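NEQ263 (Nanoarchaeum equitans Kin4-M, PDB 5BN3) probably binds ATP as a subunit of the NeqA-NeqB catalytic core of an archaeal ATP synthase. Local coordinates at residues A41-D45 with S195-K199; A144-R149 with M171-F176; S247-Y251 with H289-L294; I318-K322 with L343-A348. All coordinates share one frame; numbering follows the deposited sequence.

Contact 1. Residues A41-D45 with S195-K199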
loop_
_atom_site.group_PDB
_atom_site.type_symbol
_atom_site.label_atom_id
_atom_site.label_comp_id
_atom_site.label_asym_id
_atom_site.label_seq_id
_atom_site.Cartn_x
_atom_site.Cartn_y
_atom_site.Cartn_z
ATOM N N ALA B 41 21.506 -3.321 26.512
ATOM C CA ALA B 41 22.632 -2.470 26.145
ATOM C C ALA B 41 23.149 -2.746 24.737
ATOM O O ALA B 41 23.055 -3.868 24.237
ATOM C CB ALA B 41 23.754 -2.597 27.161
ATOM N N LEU B 42 23.698 -1.711 24.106
ATOM C CA LEU B 42 24.272 -1.836 22.771
ATOM C C LEU B 42 25.788 -1.750 22.824
ATOM O O LEU B 42 26.345 -0.756 23.293
ATOM C CB LEU B 42 23.735 -0.743 21.844
ATOM C CG LEU B 42 22.323 -0.936 21.303
ATOM C CD1 LEU B 42 21.966 0.164 20.328
ATOM C CD2 LEU B 42 22.221 -2.280 20.629
ATOM N N LEU B 43 26.449 -2.792 22.330
ATOM C CA LEU B 43 27.905 -2.847 22.314
ATOM C C LEU B 43 28.496 -1.806 21.366
ATOM O O LEU B 43 27.929 -1.521 20.308
ATOM C CB LEU B 43 28.371 -4.249 21.915
ATOM C CG LEU B 43 27.916 -5.376 22.845
ATOM C CD1 LEU B 43 28.207 -6.736 22.240
ATOM C CD2 LEU B 43 28.597 -5.242 24.190
ATOM N N PHE B 44 29.628 -1.233 21.762
ATOM C CA PHE B 44 30.351 -0.281 20.925
ATOM C C PHE B 44 30.889 -0.972 19.679
ATOM O O PHE B 44 30.883 -0.399 18.591
ATOM C CB PHE B 44 31.510 0.344 21.706
ATOM C CG PHE B 44 31.117 1.531 22.542
ATOM C CD1 PHE B 44 29.923 1.540 23.247
ATOM C CD2 PHE B 44 31.956 2.630 22.638
ATOM C CE1 PHE B 44 29.567 2.628 24.021
ATOM C CE2 PHE B 44 31.606 3.723 23.413
ATOM C CZ PHE B 44 30.410 3.721 24.104
ATOM N N ASP B 45 31.351 -2.209 19.846
ATOM C CA ASP B 45 31.927 -2.962 18.736
ATOM C C ASP B 45 31.811 -4.469 18.932
ATOM O O ASP B 45 31.175 -4.934 19.879
ATOM C CB ASP B 45 33.391 -2.571 18.530
ATOM C CG ASP B 45 34.164 -2.493 19.831
ATOM O OD1 ASP B 45 33.742 -3.130 20.817
ATOM O OD2 ASP B 45 35.198 -1.793 19.868
ATOM N N SER B 195 28.612 -0.857 14.601
ATOM C CA SER B 195 27.447 -0.932 15.479
ATOM C C SER B 195 26.552 0.282 15.254
ATOM O O SER B 195 27.051 1.383 15.001
ATOM C CB SER B 195 27.895 -0.989 16.942
ATOM O OG SER B 195 26.788 -0.910 17.823
ATOM N N PRO B 196 25.227 0.088 15.335
ATOM C CA PRO B 196 24.310 1.211 15.113
ATOM C C PRO B 196 24.489 2.326 16.139
ATOM O O PRO B 196 24.194 3.476 15.820
ATOM C CB PRO B 196 22.920 0.572 15.246
ATOM C CG PRO B 196 23.141 -0.690 16.009
ATOM C CD PRO B 196 24.506 -1.167 15.608
ATOM N N ILE B 197 24.962 2.001 17.340
ATOM C CA ILE B 197 25.201 3.023 18.357
ATOM C C ILE B 197 26.333 3.979 17.950
ATOM O O ILE B 197 26.283 5.169 18.257
ATOM C CB ILE B 197 25.464 2.402 19.760
ATOM C CG1 ILE B 197 25.402 3.469 20.854
ATOM C CG2 ILE B 197 26.806 1.693 19.808
ATOM C CD1 ILE B 197 24.008 3.957 21.143
ATOM N N GLU B 198 27.342 3.470 17.244
ATOM C CA GLU B 198 28.424 4.332 16.774
ATOM C C GLU B 198 27.930 5.255 15.664
ATOM O O GLU B 198 28.349 6.412 15.567
ATOM C CB GLU B 198 29.622 3.512 16.276
ATOM C CG GLU B 198 30.777 4.393 15.801
ATOM C CD GLU B 198 31.995 3.618 15.338
ATOM O OE1 GLU B 198 32.059 2.388 15.554
ATOM O OE2 GLU B 198 32.900 4.252 14.753
ATOM N N LYS B 199 27.035 4.738 14.830
ATOM C CA LYS B 199 26.492 5.513 13.721
ATOM C C LYS B 199 25.669 6.708 14.198
ATOM O O LYS B 199 25.816 7.811 13.676
ATOM C CB LYS B 199 25.654 4.624 12.794
ATOM C CG LYS B 199 26.471 3.643 11.952
ATOM C CD LYS B 199 25.621 3.038 10.836
ATOM C CE LYS B 199 26.404 2.024 10.010
ATOM N NZ LYS B 199 26.498 0.695 10.669
HETATM O O HOH W 1 31.174 -0.010 15.991
#
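The side chain of S195 ties itself to the backbone of L43 in a buried interdomain contact, where the end of strand 38-43, part of the antiparallel sheet of the N-terminal domain, meets the first turn of helix 196-215 in the nucleotide-binding domain. S195 is the N-cap of that helix, and it illustrates how a capping residue can serve a second purpose. Its OG donates to L43 O at 2.8 Å, meeting the carbonyl almost end-on (176° at the oxygen). The same OG accepts a weak capping bond from I197 N at 3.5 Å. Both partners come within reach because OG stands anti to the backbone N of S195 (chi1 173°), so one small group closes the helix start and spans the domain boundary.

Beside this polar link lies a modest apolar one. I197 CB faces the CB of L42 at 4.2 Å, the two side chains crossing at a slant, while the CG2 methyl of I197 packs against the L43 carbonyl, 3.4 Å from L43 O. L42 continues into the next layer, where I238 and L241 of helix 228-241 extend the apolar surface. F44 turns the other way and stacks its ring on F77, leaving its backbone to serve the interface.

E198 joins through OE1 and a water, while OE2 is held by G76 N. The water gathers three groups: it donates to E198 OE1 at 2.6 Å and to F44 O at 2.6 Å, and accepts from S195 N at 3.0 Å.

Contact 2. Residues A144-R149 with M171-F176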
loop_
_atom_site.group_PDB
_atom_site.type_symbol
_atom_site.label_atom_id
_atom_site.label_comp_id
_atom_site.label_asym_id
_atom_site.label_seq_id
_atom_site.Cartn_x
_atom_site.Cartn_y
_atom_site.Cartn_z
ATOM N N ALA B 144 29.215 19.043 -2.455
ATOM C CA ALA B 144 29.504 19.425 -1.075
ATOM C C ALA B 144 30.937 19.915 -0.923
ATOM O O ALA B 144 31.200 20.877 -0.201
ATOM C CB ALA B 144 29.264 18.256 -0.155
ATOM N N LEU B 145 31.860 19.232 -1.595
ATOM C CA LEU B 145 33.275 19.582 -1.548
ATOM C C LEU B 145 33.555 20.916 -2.229
ATOM O O LEU B 145 34.372 21.702 -1.751
ATOM C CB LEU B 145 34.121 18.477 -2.188
ATOM C CG LEU B 145 34.268 17.199 -1.362
ATOM C CD1 LEU B 145 35.029 16.131 -2.129
ATOM C CD2 LEU B 145 34.979 17.524 -0.070
ATOM N N GLN B 146 32.881 21.169 -3.346
ATOM C CA GLN B 146 33.043 22.437 -4.052
ATOM C C GLN B 146 32.505 23.594 -3.209
ATOM O O GLN B 146 33.061 24.693 -3.218
ATOM C CB GLN B 146 32.354 22.391 -5.425
ATOM C CG GLN B 146 32.583 23.646 -6.264
ATOM C CD GLN B 146 32.077 23.512 -7.689
ATOM O OE1 GLN B 146 31.470 22.507 -8.054
ATOM N NE2 GLN B 146 32.331 24.532 -8.505
ATOM N N ILE B 147 31.430 23.337 -2.469
ATOM C CA ILE B 147 30.881 24.331 -1.552
ATOM C C ILE B 147 31.849 24.580 -0.396
ATOM O O ILE B 147 32.188 25.726 -0.101
ATOM C CB ILE B 147 29.513 23.886 -0.992
ATOM C CG1 ILE B 147 28.429 24.010 -2.068
ATOM C CG2 ILE B 147 29.131 24.717 0.216
ATOM C CD1 ILE B 147 27.100 23.391 -1.664
ATOM N N ALA B 148 32.294 23.504 0.246
ATOM C CA ALA B 148 33.217 23.601 1.374
ATOM C C ALA B 148 34.509 24.328 1.005
ATOM O O ALA B 148 35.058 25.083 1.810
ATOM C CB ALA B 148 33.525 22.218 1.917
ATOM N N ARG B 149 34.989 24.093 -0.213
ATOM C CA ARG B 149 36.217 24.716 -0.704
ATOM C C ARG B 149 36.124 26.242 -0.711
ATOM O O ARG B 149 37.120 26.932 -0.493
ATOM C CB ARG B 149 36.533 24.210 -2.118
ATOM C CG ARG B 149 37.907 24.608 -2.645
ATOM C CD ARG B 149 37.966 24.527 -4.164
ATOM N NE ARG B 149 37.439 23.263 -4.672
ATOM C CZ ARG B 149 36.795 23.134 -5.829
ATOM N NH1 ARG B 149 36.598 24.194 -6.601
ATOM N NH2 ARG B 149 36.345 21.949 -6.212
ATOM N N MET B 171 37.331 10.054 -0.356
ATOM C CA MET B 171 37.187 11.114 -1.353
ATOM C C MET B 171 37.212 12.483 -0.681
ATOM O O MET B 171 37.827 13.423 -1.186
ATOM C CB MET B 171 35.884 10.939 -2.138
ATOM C CG MET B 171 35.624 12.027 -3.165
ATOM S SD MET B 171 33.932 12.032 -3.791
ATOM C CE MET B 171 33.758 10.330 -4.323
ATOM N N PHE B 172 36.547 12.583 0.466
ATOM C CA PHE B 172 36.536 13.815 1.249
ATOM C C PHE B 172 37.912 14.112 1.833
ATOM O O PHE B 172 38.442 15.210 1.660
ATOM C CB PHE B 172 35.513 13.715 2.384
ATOM C CG PHE B 172 34.099 13.987 1.956
ATOM C CD1 PHE B 172 33.339 12.997 1.351
ATOM C CD2 PHE B 172 33.526 15.230 2.172
ATOM C CE1 PHE B 172 32.034 13.248 0.962
ATOM C CE2 PHE B 172 32.223 15.487 1.786
ATOM C CZ PHE B 172 31.477 14.495 1.181
ATOM N N ILE B 173 38.470 13.131 2.539
ATOM C CA ILE B 173 39.782 13.262 3.174
ATOM C C ILE B 173 40.864 13.684 2.178
ATOM O O ILE B 173 41.649 14.595 2.449
ATOM C CB ILE B 173 40.199 11.940 3.865
ATOM C CG1 ILE B 173 39.301 11.661 5.075
ATOM C CG2 ILE B 173 41.653 11.985 4.302
ATOM C CD1 ILE B 173 39.582 10.333 5.757
ATOM N N ASP B 174 40.893 13.023 1.024
ATOM C CA ASP B 174 41.893 13.318 -0.000
ATOM C C ASP B 174 41.758 14.727 -0.586
ATOM O O ASP B 174 42.761 15.376 -0.874
ATOM C CB ASP B 174 41.856 12.261 -1.111
ATOM C CG ASP B 174 42.341 10.897 -0.641
ATOM O OD1 ASP B 174 42.885 10.804 0.481
ATOM O OD2 ASP B 174 42.188 9.919 -1.403
ATOM N N GLU B 175 40.526 15.198 -0.760
ATOM C CA GLU B 175 40.290 16.549 -1.272
ATOM C C GLU B 175 40.678 17.604 -0.239
ATOM O O GLU B 175 41.246 18.641 -0.581
ATOM C CB GLU B 175 38.824 16.721 -1.693
ATOM C CG GLU B 175 38.441 18.128 -2.152
ATOM C CD GLU B 175 38.815 18.421 -3.599
ATOM O OE1 GLU B 175 39.619 17.663 -4.181
ATOM O OE2 GLU B 175 38.298 19.413 -4.157
ATOM N N PHE B 176 40.379 17.330 1.030
ATOM C CA PHE B 176 40.765 18.231 2.115
ATOM C C PHE B 176 42.284 18.325 2.224
ATOM O O PHE B 176 42.830 19.383 2.538
ATOM C CB PHE B 176 40.162 17.767 3.446
ATOM C CG PHE B 176 38.684 18.021 3.565
ATOM C CD1 PHE B 176 38.068 18.990 2.785
ATOM C CD2 PHE B 176 37.911 17.295 4.459
ATOM C CE1 PHE B 176 36.708 19.229 2.895
ATOM C CE2 PHE B 176 36.550 17.528 4.573
ATOM C CZ PHE B 176 35.948 18.497 3.790
#
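L145 is a knob that fills a hollow formed by M171, F172, E175 and F176, a knobs-into-holes fit between two helices of the P-loop NTPase fold. Helices 140-151 and 166-178, linked through strand 156-162, lean on the parallel core of the sheet, with A144 and F172 both touching M279 and A148 resting on L222 and L224. Their local axes run nearly the same way, 29° apart, and L145 bridges the 11.1 Å between them.

The two methyls of L145 share the hollow. CD2 comes closest to the rings, 3.5 Å from F172 CD2 and 3.8 Å from F176 CE1, while CG lies over one face of the F172 ring. CD1 turns to E175 and M171, 3.9 Å from E175 CB and 4.3 Å from M171 CG. The fork is aimed this way because CG sits anti to the carbonyl carbon (chi1 -74°). An alanine here would lose the branch that fills the hollow and would probably leave a gap between the helices, with the F172 and F176 rings freer to shift.

Smaller bumps complete the fit, A148 CB meeting the edge of the F176 ring at 4.5 Å. At the outer margin the match becomes polar and slack. R149 donates through NH2 to Y388 O and makes a cation-pi contact with the Y388 ring, and the Y388 hydroxyl reaches E175 weakly. Between the helices themselves, R149 NH2 and E175 OE2 form only a long salt bridge of 3.8 Å, guanidinium and carboxylate planes turned 66° apart.

Contact 3. Residues S247-Y251 with H289-L294. With GOL (glycerol), chain S.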
loop_
_atom_site.group_PDB
_atom_site.type_symbol
_atom_site.label_atom_id
_atom_site.label_comp_id
_atom_site.label_asym_id
_atom_site.label_seq_id
_atom_site.Cartn_x
_atom_site.Cartn_y
_atom_site.Cartn_z
ATOM N N SER B 247 6.802 2.558 12.974
ATOM C CA SER B 247 5.956 3.407 12.146
ATOM C C SER B 247 6.200 3.087 10.676
ATOM O O SER B 247 6.572 1.967 10.335
ATOM C CB SER B 247 6.235 4.886 12.427
ATOM O OG SER B 247 5.572 5.718 11.492
ATOM N N ARG B 248 5.987 4.079 9.816
ATOM C CA ARG B 248 6.183 3.945 8.372
ATOM C C ARG B 248 7.533 3.326 7.987
ATOM O O ARG B 248 8.588 3.860 8.335
ATOM C CB ARG B 248 6.041 5.322 7.720
ATOM C CG ARG B 248 6.680 6.427 8.549
ATOM C CD ARG B 248 6.156 7.806 8.197
ATOM N NE ARG B 248 6.375 8.750 9.292
ATOM C CZ ARG B 248 6.244 10.069 9.192
ATOM N NH1 ARG B 248 5.901 10.621 8.037
ATOM N NH2 ARG B 248 6.465 10.838 10.250
ATOM N N ARG B 249 7.479 2.200 7.274
ATOM C CA ARG B 249 8.671 1.484 6.800
ATOM C C ARG B 249 9.596 1.007 7.916
ATOM O O ARG B 249 10.798 0.843 7.701
ATOM C CB ARG B 249 9.472 2.330 5.801
ATOM C CG ARG B 249 8.844 2.459 4.422
ATOM C CD ARG B 249 9.690 3.350 3.522
ATOM N NE ARG B 249 9.010 3.708 2.278
ATOM C CZ ARG B 249 9.331 3.231 1.078
ATOM N NH1 ARG B 249 10.334 2.374 0.946
ATOM N NH2 ARG B 249 8.650 3.619 0.007
ATOM N N GLY B 250 9.042 0.785 9.103
ATOM C CA GLY B 250 9.840 0.323 10.224
ATOM C C GLY B 250 10.535 1.429 10.997
ATOM O O GLY B 250 11.012 1.200 12.111
ATOM N N TYR B 251 10.606 2.624 10.413
ATOM C CA TYR B 251 11.242 3.758 11.081
ATOM C C TYR B 251 10.476 4.130 12.347
ATOM O O TYR B 251 9.245 4.059 12.371
ATOM C CB TYR B 251 11.331 4.963 10.138
ATOM C CG TYR B 251 12.283 4.769 8.975
ATOM C CD1 TYR B 251 13.657 4.790 9.166
ATOM C CD2 TYR B 251 11.805 4.581 7.687
ATOM C CE1 TYR B 251 14.528 4.620 8.104
ATOM C CE2 TYR B 251 12.666 4.416 6.623
ATOM C CZ TYR B 251 14.022 4.434 6.838
ATOM O OH TYR B 251 14.876 4.266 5.776
ATOM N N HIS B 289 9.805 10.053 0.124
ATOM C CA HIS B 289 10.255 9.033 1.063
ATOM C C HIS B 289 10.430 9.692 2.427
ATOM O O HIS B 289 10.800 10.861 2.507
ATOM C CB HIS B 289 11.570 8.409 0.599
ATOM C CG HIS B 289 12.055 7.294 1.473
ATOM N ND1 HIS B 289 12.786 7.510 2.618
ATOM C CD2 HIS B 289 11.922 5.949 1.358
ATOM C CE1 HIS B 289 13.081 6.349 3.178
ATOM N NE2 HIS B 289 12.569 5.387 2.431
ATOM N N VAL B 290 10.161 8.945 3.494
ATOM C CA VAL B 290 10.126 9.519 4.839
ATOM C C VAL B 290 11.388 10.299 5.237
ATOM O O VAL B 290 11.288 11.332 5.899
ATOM C CB VAL B 290 9.782 8.446 5.902
ATOM C CG1 VAL B 290 10.810 7.347 5.891
ATOM C CG2 VAL B 290 9.690 9.064 7.284
ATOM N N VAL B 291 12.565 9.834 4.825
ATOM C CA VAL B 291 13.799 10.530 5.203
ATOM C C VAL B 291 13.967 11.915 4.546
ATOM O O VAL B 291 14.154 12.907 5.251
ATOM C CB VAL B 291 15.060 9.651 5.017
ATOM C CG1 VAL B 291 16.317 10.442 5.334
ATOM C CG2 VAL B 291 14.975 8.416 5.898
ATOM N N PRO B 292 13.899 11.998 3.202
ATOM C CA PRO B 292 13.971 13.359 2.652
ATOM C C PRO B 292 12.764 14.223 3.012
ATOM O O PRO B 292 12.911 15.441 3.122
ATOM C CB PRO B 292 14.024 13.132 1.134
ATOM C CG PRO B 292 13.468 11.762 0.925
ATOM C CD PRO B 292 13.880 10.977 2.138
ATOM N N ASP B 293 11.592 13.615 3.182
ATOM C CA ASP B 293 10.394 14.377 3.517
ATOM C C ASP B 293 10.490 15.027 4.896
ATOM O O ASP B 293 10.208 16.217 5.048
ATOM C CB ASP B 293 9.143 13.498 3.433
ATOM C CG ASP B 293 7.875 14.265 3.732
ATOM O OD1 ASP B 293 7.522 15.164 2.937
ATOM O OD2 ASP B 293 7.221 13.975 4.758
ATOM N N LEU B 294 10.889 14.249 5.900
ATOM C CA LEU B 294 11.055 14.791 7.250
ATOM C C LEU B 294 12.191 15.810 7.299
ATOM O O LEU B 294 12.090 16.831 7.982
ATOM C CB LEU B 294 11.296 13.672 8.270
ATOM C CG LEU B 294 10.134 12.715 8.546
ATOM C CD1 LEU B 294 10.459 11.784 9.706
ATOM C CD2 LEU B 294 8.848 13.477 8.819
HETATM C C1 GOL S . 5.835 7.126 2.679
HETATM O O1 GOL S . 5.934 7.218 4.083
HETATM C C2 GOL S . 7.230 7.151 2.061
HETATM O O2 GOL S . 8.125 6.403 2.858
HETATM C C3 GOL S . 7.180 6.561 0.656
HETATM O O3 GOL S . 6.688 7.534 -0.241
HETATM O O HOH W 2 13.778 2.660 3.541
#
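Y251 and V290 form the tight part of this contact, in which the loop 247-251 packs against the start of helix 290-296 in the nucleotide-binding domain. V290 CG1 comes within 3.4 Å of Y251 CD2, and V291 CG2 lies farther along the same ring, near the hydroxyl. With CG1 between its backbone N and carbonyl carbon (chi1 60°), V290 can offer CG2 to R248 on its other flank. L255 of helix 255-263 also touches V290, and A232 of helix 228-241 touches Y251, so this half is well enclosed.

The arginine side is looser. R248, poorly ordered, drapes its guanidinium so that V290 CG2 lies over one face, near the rim, and NH2 passes L294 CD2 at 3.8 Å. R249 is exposed; H289 CD2 sits over the centre of its guanidinium, 3.7 Å above the plane, with ring and guanidinium 55° apart. R249 NE donates to O2 of a glycerol at 2.9 Å, and that oxygen also takes a weak bond from V290 N. A water joins Y251 OH to H289 NE2.

H289 is the helix N-cap: its ND1 accepts from V291 N at 3.2 Å, the donor 27° out of the ring plane. With no direct hydrogen bond between the segments, their polar groups meet through a water and the glycerol, whose place solvent would probably take, while R249 NH1 is also held in a salt bridge by E342 of a neighbouring alpha-type subunit. An accepting ND1 points to a neutral H289, and the R249 charge by CD2 and NE2 would probably disfavour a second proton.

Contact 4. Residues I318-K322 with L343-A348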
loop_
_atom_site.group_PDB
_atom_site.type_symbol
_atom_site.label_atom_id
_atom_site.label_comp_id
_atom_site.label_asym_id
_atom_site.label_seq_id
_atom_site.Cartn_x
_atom_site.Cartn_y
_atom_site.Cartn_z
ATOM N N ILE B 318 21.681 20.593 -10.484
ATOM C CA ILE B 318 20.735 21.175 -9.535
ATOM C C ILE B 318 19.401 21.571 -10.172
ATOM O O ILE B 318 19.361 22.358 -11.123
ATOM C CB ILE B 318 21.350 22.406 -8.832
ATOM C CG1 ILE B 318 22.506 21.971 -7.928
ATOM C CG2 ILE B 318 20.303 23.144 -8.019
ATOM C CD1 ILE B 318 23.182 23.116 -7.199
ATOM N N ASP B 319 18.313 21.020 -9.638
ATOM C CA ASP B 319 16.963 21.412 -10.034
ATOM C C ASP B 319 16.661 22.783 -9.436
ATOM O O ASP B 319 16.469 22.911 -8.226
ATOM C CB ASP B 319 15.950 20.369 -9.539
ATOM C CG ASP B 319 14.553 20.571 -10.113
ATOM O OD1 ASP B 319 14.082 21.727 -10.204
ATOM O OD2 ASP B 319 13.912 19.557 -10.467
ATOM N N LEU B 320 16.624 23.807 -10.286
ATOM C CA LEU B 320 16.454 25.189 -9.834
ATOM C C LEU B 320 15.111 25.446 -9.160
ATOM O O LEU B 320 14.987 26.360 -8.345
ATOM C CB LEU B 320 16.624 26.163 -11.006
ATOM C CG LEU B 320 18.045 26.492 -11.460
ATOM C CD1 LEU B 320 18.023 27.468 -12.626
ATOM C CD2 LEU B 320 18.838 27.073 -10.310
ATOM N N LEU B 321 14.111 24.640 -9.496
ATOM C CA LEU B 321 12.756 24.885 -9.014
ATOM C C LEU B 321 12.382 24.037 -7.798
ATOM O O LEU B 321 11.630 24.485 -6.933
ATOM C CB LEU B 321 11.747 24.710 -10.152
ATOM C CG LEU B 321 11.946 25.724 -11.281
ATOM C CD1 LEU B 321 10.951 25.522 -12.406
ATOM C CD2 LEU B 321 11.825 27.119 -10.722
ATOM N N LYS B 322 12.915 22.822 -7.724
ATOM C CA LYS B 322 12.694 21.977 -6.552
ATOM C C LYS B 322 13.574 22.407 -5.387
ATOM O O LYS B 322 13.264 22.133 -4.227
ATOM C CB LYS B 322 12.945 20.505 -6.885
ATOM C CG LYS B 322 11.872 19.870 -7.754
ATOM C CD LYS B 322 12.152 18.387 -7.960
ATOM C CE LYS B 322 11.113 17.736 -8.861
ATOM N NZ LYS B 322 11.460 16.318 -9.163
ATOM N N LEU B 343 15.096 34.912 -12.894
ATOM C CA LEU B 343 15.646 33.615 -13.265
ATOM C C LEU B 343 14.636 32.507 -13.001
ATOM O O LEU B 343 14.356 31.689 -13.876
ATOM C CB LEU B 343 16.939 33.340 -12.492
ATOM C CG LEU B 343 17.466 31.904 -12.547
ATOM C CD1 LEU B 343 17.969 31.563 -13.941
ATOM C CD2 LEU B 343 18.555 31.683 -11.508
ATOM N N ILE B 344 14.086 32.499 -11.791
ATOM C CA ILE B 344 13.155 31.457 -11.375
ATOM C C ILE B 344 11.869 31.464 -12.203
ATOM O O ILE B 344 11.440 30.423 -12.706
ATOM C CB ILE B 344 12.803 31.596 -9.879
ATOM C CG1 ILE B 344 14.032 31.306 -9.013
ATOM C CG2 ILE B 344 11.673 30.659 -9.508
ATOM C CD1 ILE B 344 14.634 29.935 -9.253
ATOM N N LYS B 345 11.266 32.638 -12.352
ATOM C CA LYS B 345 9.992 32.756 -13.061
ATOM C C LYS B 345 10.108 32.452 -14.556
ATOM O O LYS B 345 9.229 31.811 -15.128
ATOM C CB LYS B 345 9.381 34.146 -12.838
ATOM C CG LYS B 345 9.060 34.466 -11.377
ATOM C CD LYS B 345 7.563 34.400 -11.093
ATOM C CE LYS B 345 7.267 34.495 -9.597
ATOM N NZ LYS B 345 7.741 35.764 -8.981
ATOM N N SER B 346 11.188 32.908 -15.182
ATOM C CA SER B 346 11.387 32.685 -16.612
ATOM C C SER B 346 11.763 31.237 -16.928
ATOM O O SER B 346 11.356 30.698 -17.957
ATOM C CB SER B 346 12.450 33.635 -17.167
ATOM O OG SER B 346 12.133 34.984 -16.877
ATOM N N TYR B 347 12.544 30.617 -16.048
ATOM C CA TYR B 347 12.925 29.216 -16.210
ATOM C C TYR B 347 11.690 28.329 -16.097
ATOM O O TYR B 347 11.509 27.401 -16.883
ATOM C CB TYR B 347 13.973 28.820 -15.160
ATOM C CG TYR B 347 14.520 27.417 -15.317
ATOM C CD1 TYR B 347 15.159 27.028 -16.486
ATOM C CD2 TYR B 347 14.417 26.490 -14.290
ATOM C CE1 TYR B 347 15.664 25.752 -16.634
ATOM C CE2 TYR B 347 14.923 25.209 -14.430
ATOM C CZ TYR B 347 15.544 24.847 -15.605
ATOM O OH TYR B 347 16.050 23.579 -15.758
ATOM N N ALA B 348 10.841 28.630 -15.120
ATOM C CA ALA B 348 9.602 27.882 -14.920
ATOM C C ALA B 348 8.684 27.982 -16.134
ATOM O O ALA B 348 8.128 26.981 -16.588
ATOM C CB ALA B 348 8.888 28.374 -13.676
HETATM O O HOH W 3 17.032 23.110 -13.125
#
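L321 lies along one side of helix 334-356, its CD1 against A348 CB at 3.7 Å and its CD2 against I344 CG2 at 3.7 Å, while CG meets the edge of the Y347 ring. L321 and I344 lie alongside each other, pointing opposite ways. L320 approaches the same tyrosine differently: its CB touches Y347 CE2 at 3.9 Å, and its CD1 stands over one face of the ring, toward the rim. The ring is therefore met on a face and at an edge by consecutive leucines. With L321 cut back to an alanine, CG and both methyls go, and I344, A348 and the Y347 edge would probably face a gap.

The loop that presents these leucines comes from the nucleotide-binding domain, and the helix belongs to the C-terminal helical domain characteristic of V- and A-type synthases. An Asx turn shapes the loop. D319 OD1 accepts from L321 N at 3.0 Å, close to its C-O axis, and from K322 N, which comes from above the carboxylate plane. R412 of a neighbouring alpha-type subunit donates to L321 O.

Y347 joins the domains at its polar end too. Its hydroxyl, bonded to E380 of helix 367-384, accepts from a water at 2.8 Å, and that water takes the N-H of L320 at 3.0 Å.

How the contacts relate
The four contacts follow the chain from its N-terminal sheet to its C-terminal helices. Contacts 1 and 4 are both domain junctions, on opposite sides of the chain's centre with their own centres about 43 Å apart. Contacts 2 and 3 lie within the nucleotide-binding domain, about 29 Å apart centre to centre, and contact 2 falls within the stretch of sequence that contact 1 brings together. None touches another; contacts 2 and 4 come nearest, about 7 Å between closest atoms. The side chains of L294 and I344 are about 12 Å and 11 Å from a bound ADP, too far to touch it. That of L294 lies about 11 Å from the side chain of R326, which binds ADP in a structure of this protein.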